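Local structure of PilM (Pseudomonas aeruginosa, 3HG9) at residues N95-T100 and A105-L110; L20-R25 and V55-Y60. The protein is of unknown function but probably takes part in building a pilus, possibly a type IV pilus used in conjugation. All blocks are in the same frame, centred on the assembly; numbering follows the deposited sequence.

Along the chain the two contacts come in series: contact 2 (20-25 with 55-60) closes before contact 1 (95-100 with 105-110) opens. Contact 2 joins helix 12-31 to the first strand of a two-stranded antiparallel hairpin, whereas contact 1 lies in a separate four-stranded antiparallel sheet. They share no helix, strand or sheet, and they sit on opposite sides of the chain's centre, with their own centres about 29 Å apart and nearest atoms about 15 Å apart. Both meet the second subunit. L110 packs on Y67 of that subunit and R23 makes a salt bridge to its D88, so in the dimer the two parts of the chain meet each other's counterparts.

Contact 1 of 2, residues N95-T100 and A105-L110; sequences NGQLVT and ATAIAL
L98 and T106 form the antiparallel hydrogen-bonded pair that fixes the register. L98 N donates to T106 O over 2.9 Å. T106 N returns a bond to L98 O at 3.0 Å. A third bond comes from a side chain: T106 OG1 gives its proton to L98 O at 3.2 Å, in the carbonyl plane on a lone pair. The hydroxyl gets there because chi1 of 73° sets OG1 between the backbone N and carbonyl carbon, leaving L98 O gripped by two donors of one residue. These bonds define a beta hairpin of strands 97-100 and 104-106, the latter an outermost strand, within this chain, of the antiparallel sheet. V99 and A105, the next pair, are non-hydrogen-bonded, with CA atoms 4.1 Å apart. Apolar contacts gather on the L98-T106 face. I108 CD1 reaches L98 CB at 3.8 Å, and T106 CG2 meets T100 CG2 also at 3.8 Å. L98 also packs on L89 of the adjacent strand 88-94 and on V120 and V122 of strand 119-123, one strand further across the sheet. Past the strand pairing the chain bends toward residues 96-97, bringing L110 CD1 to 3.3 Å from Q97 O, a van der Waals contact.

Contact 2 of 2, residues L20-R25 and V55-Y60; sequences LLYRSR and VRLQGY
L57 and Y22 begin the contact, an alpha/beta packing in which helix 12-31 lies on one side of the antiparallel hairpin 57-62/65-70, away from the four-stranded sheet. The axes of helix 20-25 and strand 57-60 approach to 9.1 Å and run nearly the same way, at 26°. L57 points toward the helix, and its two methyls divide the base of the tyrosine between them: CD1 lies 3.7 Å from Y22 CB, while CD2 comes to 3.6 Å from Y22 CD2. The two side chains run past each other in opposite directions, so the meeting is lengthwise. L57 also touches I70 on the partner strand, and Y22 touches L45 from a loop.

At Q58 the strand alternation sends the side chain away from the helix, and only its backbone counts here, with Q58 C 3.8 Å from Y22 CE2. Q58 is tied by backbone hydrogen bonding to F69 of the adjacent strand 65-70. G59 follows, and with no side chain it lets the ring come right up to the main chain: the direction a CB would take from its CA leads toward the helix, into the space filled by Y22 CE2. The ring reaches so far because Y22 CG is anti to the backbone N (chi1 -178°), which extends the phenol from the helix toward the strand. Y22 CE2 is 3.6 Å from G59 N, and G59 CA lies at the edge of the ring, in its plane, also 3.6 Å from Y22 CE2.

Contact 1 of 2, residues N95-T100 and A105-L110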
loop_
_atom_site.group_PDB
_atom_site.type_symbol
_atom_site.label_atom_id
_atom_site.label_comp_id
_atom_site.label_asym_id
_atom_site.label_seq_id
_atom_site.Cartn_x
_atom_site.Cartn_y
_atom_site.Cartn_z
ATOM N N ASN B 95 20.512 -3.593 -0.485
ATOM C CA ASN B 95 20.338 -4.962 -0.065
ATOM C C ASN B 95 20.145 -5.251 1.371
ATOM O O ASN B 95 21.017 -4.982 2.225
ATOM C CB ASN B 95 21.273 -5.908 -0.806
ATOM C CG ASN B 95 20.917 -5.983 -2.256
ATOM O OD1 ASN B 95 20.011 -6.711 -2.647
ATOM N ND2 ASN B 95 21.552 -5.140 -3.050
ATOM N N GLY B 96 18.948 -5.782 1.604
ATOM C CA GLY B 96 18.373 -5.954 2.930
ATOM C C GLY B 96 17.190 -4.998 3.015
ATOM O O GLY B 96 16.426 -4.999 4.049
ATOM N N GLN B 97 17.031 -4.189 1.938
ATOM C CA GLN B 97 16.102 -3.026 1.948
ATOM C C GLN B 97 15.295 -2.755 0.647
ATOM O O GLN B 97 15.709 -3.165 -0.477
ATOM C CB GLN B 97 16.873 -1.729 2.287
ATOM C CG GLN B 97 17.846 -1.827 3.454
ATOM C CD GLN B 97 17.246 -1.258 4.720
ATOM O OE1 GLN B 97 16.474 -1.931 5.439
ATOM N NE2 GLN B 97 17.579 0.017 4.998
ATOM N N LEU B 98 14.183 -2.010 0.810
ATOM C CA LEU B 98 13.385 -1.493 -0.300
ATOM C C LEU B 98 13.316 0.012 -0.235
ATOM O O LEU B 98 12.541 0.584 0.520
ATOM C CB LEU B 98 11.965 -2.041 -0.258
ATOM C CG LEU B 98 11.065 -1.694 -1.443
ATOM C CD1 LEU B 98 11.544 -2.575 -2.530
ATOM C CD2 LEU B 98 9.515 -1.888 -1.209
ATOM N N VAL B 99 14.105 0.659 -1.060
ATOM C CA VAL B 99 14.232 2.094 -1.035
ATOM C C VAL B 99 13.081 2.784 -1.771
ATOM O O VAL B 99 13.081 2.824 -2.991
ATOM C CB VAL B 99 15.608 2.482 -1.655
ATOM C CG1 VAL B 99 15.637 2.150 -3.107
ATOM C CG2 VAL B 99 15.941 3.952 -1.442
ATOM N N THR B 100 12.100 3.331 -1.070
ATOM C CA THR B 100 11.101 4.164 -1.777
ATOM C C THR B 100 11.150 5.659 -1.480
ATOM O O THR B 100 10.730 6.089 -0.393
ATOM C CB THR B 100 9.659 3.704 -1.539
ATOM O OG1 THR B 100 8.781 4.832 -1.711
ATOM C CG2 THR B 100 9.476 3.129 -0.126
ATOM N N ALA B 105 13.939 4.176 3.099
ATOM C CA ALA B 105 14.296 2.782 2.965
ATOM C C ALA B 105 13.485 1.993 3.939
ATOM O O ALA B 105 13.651 2.141 5.129
ATOM C CB ALA B 105 15.748 2.604 3.271
ATOM N N THR B 106 12.612 1.144 3.420
ATOM C CA THR B 106 11.733 0.311 4.212
ATOM C C THR B 106 12.300 -1.127 4.199
ATOM O O THR B 106 12.423 -1.772 3.126
ATOM C CB THR B 106 10.245 0.393 3.699
ATOM O OG1 THR B 106 10.104 -0.308 2.454
ATOM C CG2 THR B 106 9.799 1.808 3.440
ATOM N N ALA B 107 12.682 -1.594 5.393
ATOM C CA ALA B 107 13.400 -2.849 5.595
ATOM C C ALA B 107 12.468 -4.046 5.554
ATOM O O ALA B 107 11.581 -4.148 6.434
ATOM C CB ALA B 107 14.107 -2.820 6.944
ATOM N N ILE B 108 12.660 -4.946 4.567
ATOM C CA ILE B 108 11.777 -6.132 4.430
ATOM C C ILE B 108 12.416 -7.551 4.270
ATOM O O ILE B 108 13.554 -7.702 3.777
ATOM C CB ILE B 108 10.750 -5.996 3.261
ATOM C CG1 ILE B 108 10.417 -4.560 2.925
ATOM C CG2 ILE B 108 9.493 -6.869 3.505
ATOM C CD1 ILE B 108 9.706 -4.495 1.596
ATOM N N ALA B 109 11.636 -8.566 4.700
ATOM C CA ALA B 109 11.701 -9.967 4.195
ATOM C C ALA B 109 11.628 -9.980 2.671
ATOM O O ALA B 109 10.493 -10.079 2.136
ATOM C CB ALA B 109 10.512 -10.801 4.756
ATOM N N LEU B 110 12.776 -9.854 1.978
ATOM C CA LEU B 110 12.757 -9.697 0.504
ATOM C C LEU B 110 13.217 -10.996 -0.146
ATOM O O LEU B 110 14.373 -11.355 0.006
ATOM C CB LEU B 110 13.683 -8.552 0.023
ATOM C CG LEU B 110 13.288 -7.071 -0.041
ATOM C CD1 LEU B 110 14.472 -6.226 -0.511
ATOM C CD2 LEU B 110 12.078 -6.741 -0.866
#

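Contact 2 of 2, residues L20-R25 and V55-Y60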
loop_
_atom_site.group_PDB
_atom_site.type_symbol
_atom_site.label_atom_id
_atom_site.label_comp_id
_atom_site.label_asym_id
_atom_site.label_seq_id
_atom_site.Cartn_x
_atom_site.Cartn_y
_atom_site.Cartn_z
ATOM N N LEU B 20 -11.567 2.142 7.608
ATOM C CA LEU B 20 -11.107 1.892 6.212
ATOM C C LEU B 20 -12.062 2.580 5.266
ATOM O O LEU B 20 -11.676 3.226 4.240
ATOM C CB LEU B 20 -11.053 0.395 5.907
ATOM C CG LEU B 20 -9.879 -0.039 6.706
ATOM C CD1 LEU B 20 -9.590 -1.508 6.575
ATOM C CD2 LEU B 20 -8.655 0.866 6.327
ATOM N N LEU B 21 -13.319 2.482 5.642
ATOM C CA LEU B 21 -14.341 3.055 4.832
ATOM C C LEU B 21 -14.230 4.586 4.775
ATOM O O LEU B 21 -14.467 5.193 3.719
ATOM C CB LEU B 21 -15.650 2.633 5.429
ATOM C CG LEU B 21 -16.879 3.113 4.729
ATOM C CD1 LEU B 21 -17.919 2.159 5.274
ATOM C CD2 LEU B 21 -17.190 4.593 5.060
ATOM N N TYR B 22 -13.889 5.217 5.899
ATOM C CA TYR B 22 -13.755 6.716 5.948
ATOM C C TYR B 22 -12.539 7.107 5.147
ATOM O O TYR B 22 -12.575 8.006 4.295
ATOM C CB TYR B 22 -13.526 7.150 7.360
ATOM C CG TYR B 22 -13.423 8.623 7.605
ATOM C CD1 TYR B 22 -14.555 9.395 7.796
ATOM C CD2 TYR B 22 -12.170 9.227 7.791
ATOM C CE1 TYR B 22 -14.439 10.819 8.066
ATOM C CE2 TYR B 22 -12.036 10.616 8.082
ATOM C CZ TYR B 22 -13.155 11.394 8.202
ATOM O OH TYR B 22 -12.993 12.727 8.507
ATOM N N ARG B 23 -11.466 6.368 5.401
ATOM C CA ARG B 23 -10.244 6.540 4.638
ATOM C C ARG B 23 -10.499 6.651 3.122
ATOM O O ARG B 23 -9.940 7.530 2.413
ATOM C CB ARG B 23 -9.226 5.399 4.908
ATOM C CG ARG B 23 -7.862 5.726 4.242
ATOM C CD ARG B 23 -6.801 4.730 4.512
ATOM N NE ARG B 23 -6.859 3.597 3.581
ATOM C CZ ARG B 23 -5.923 2.652 3.490
ATOM N NH1 ARG B 23 -4.859 2.738 4.274
ATOM N NH2 ARG B 23 -6.055 1.609 2.627
ATOM N N SER B 24 -11.318 5.762 2.599
ATOM C CA SER B 24 -11.463 5.753 1.160
ATOM C C SER B 24 -12.206 6.956 0.654
ATOM O O SER B 24 -11.954 7.404 -0.470
ATOM C CB SER B 24 -12.154 4.475 0.726
ATOM O OG SER B 24 -11.271 3.422 0.872
ATOM N N ARG B 25 -13.142 7.465 1.452
ATOM C CA ARG B 25 -13.817 8.761 1.149
ATOM C C ARG B 25 -12.887 9.940 1.100
ATOM O O ARG B 25 -13.082 10.829 0.313
ATOM C CB ARG B 25 -14.889 9.060 2.172
ATOM C CG ARG B 25 -15.969 8.041 2.134
ATOM C CD ARG B 25 -16.539 7.937 0.736
ATOM N NE ARG B 25 -17.719 7.085 0.750
ATOM C CZ ARG B 25 -18.496 6.869 -0.303
ATOM N NH1 ARG B 25 -18.208 7.461 -1.465
ATOM N NH2 ARG B 25 -19.554 6.061 -0.185
ATOM N N VAL B 55 -16.350 10.282 16.136
ATOM C CA VAL B 55 -15.077 10.832 16.505
ATOM C C VAL B 55 -14.732 9.900 17.698
ATOM O O VAL B 55 -15.583 9.646 18.596
ATOM C CB VAL B 55 -15.150 12.281 16.802
ATOM C CG1 VAL B 55 -13.982 12.958 16.090
ATOM C CG2 VAL B 55 -16.502 12.832 16.346
ATOM N N ARG B 56 -13.509 9.388 17.762
ATOM C CA ARG B 56 -12.283 10.028 17.320
ATOM C C ARG B 56 -11.757 9.652 15.904
ATOM O O ARG B 56 -10.595 9.935 15.611
ATOM C CB ARG B 56 -11.225 9.747 18.387
ATOM C CG ARG B 56 -11.461 8.476 19.337
ATOM C CD ARG B 56 -12.475 7.272 18.887
ATOM N NE ARG B 56 -13.687 7.489 19.637
ATOM C CZ ARG B 56 -13.939 6.958 20.821
ATOM N NH1 ARG B 56 -13.054 6.092 21.329
ATOM N NH2 ARG B 56 -15.096 7.278 21.486
ATOM N N LEU B 57 -12.603 9.090 15.024
ATOM C CA LEU B 57 -12.217 8.870 13.589
ATOM C C LEU B 57 -11.954 10.176 12.890
ATOM O O LEU B 57 -12.887 10.927 12.494
ATOM C CB LEU B 57 -13.278 8.131 12.755
ATOM C CG LEU B 57 -12.823 7.059 11.765
ATOM C CD1 LEU B 57 -14.060 6.532 10.978
ATOM C CD2 LEU B 57 -11.651 7.377 10.863
ATOM N N GLN B 58 -10.671 10.414 12.703
ATOM C CA GLN B 58 -10.219 11.674 12.205
ATOM C C GLN B 58 -9.563 11.386 10.919
ATOM O O GLN B 58 -9.106 10.286 10.735
ATOM C CB GLN B 58 -9.252 12.287 13.224
ATOM C CG GLN B 58 -9.998 12.901 14.452
ATOM C CD GLN B 58 -9.098 13.830 15.199
ATOM O OE1 GLN B 58 -8.587 13.469 16.284
ATOM N NE2 GLN B 58 -8.776 14.995 14.566
ATOM N N GLY B 59 -9.535 12.354 10.020
ATOM C CA GLY B 59 -8.832 12.181 8.785
ATOM C C GLY B 59 -8.106 13.460 8.493
ATOM O O GLY B 59 -8.490 14.468 9.056
ATOM N N TYR B 60 -7.087 13.418 7.604
ATOM C CA TYR B 60 -6.275 14.583 7.186
ATOM C C TYR B 60 -5.825 14.367 5.723
ATOM O O TYR B 60 -5.947 13.268 5.158
ATOM C CB TYR B 60 -5.043 14.715 8.114
ATOM C CG TYR B 60 -4.364 16.082 8.209
ATOM C CD1 TYR B 60 -5.078 17.199 8.666
ATOM C CD2 TYR B 60 -3.003 16.261 7.896
ATOM C CE1 TYR B 60 -4.477 18.470 8.764
ATOM C CE2 TYR B 60 -2.392 17.525 8.002
ATOM C CZ TYR B 60 -3.150 18.631 8.446
ATOM O OH TYR B 60 -2.656 19.922 8.578
#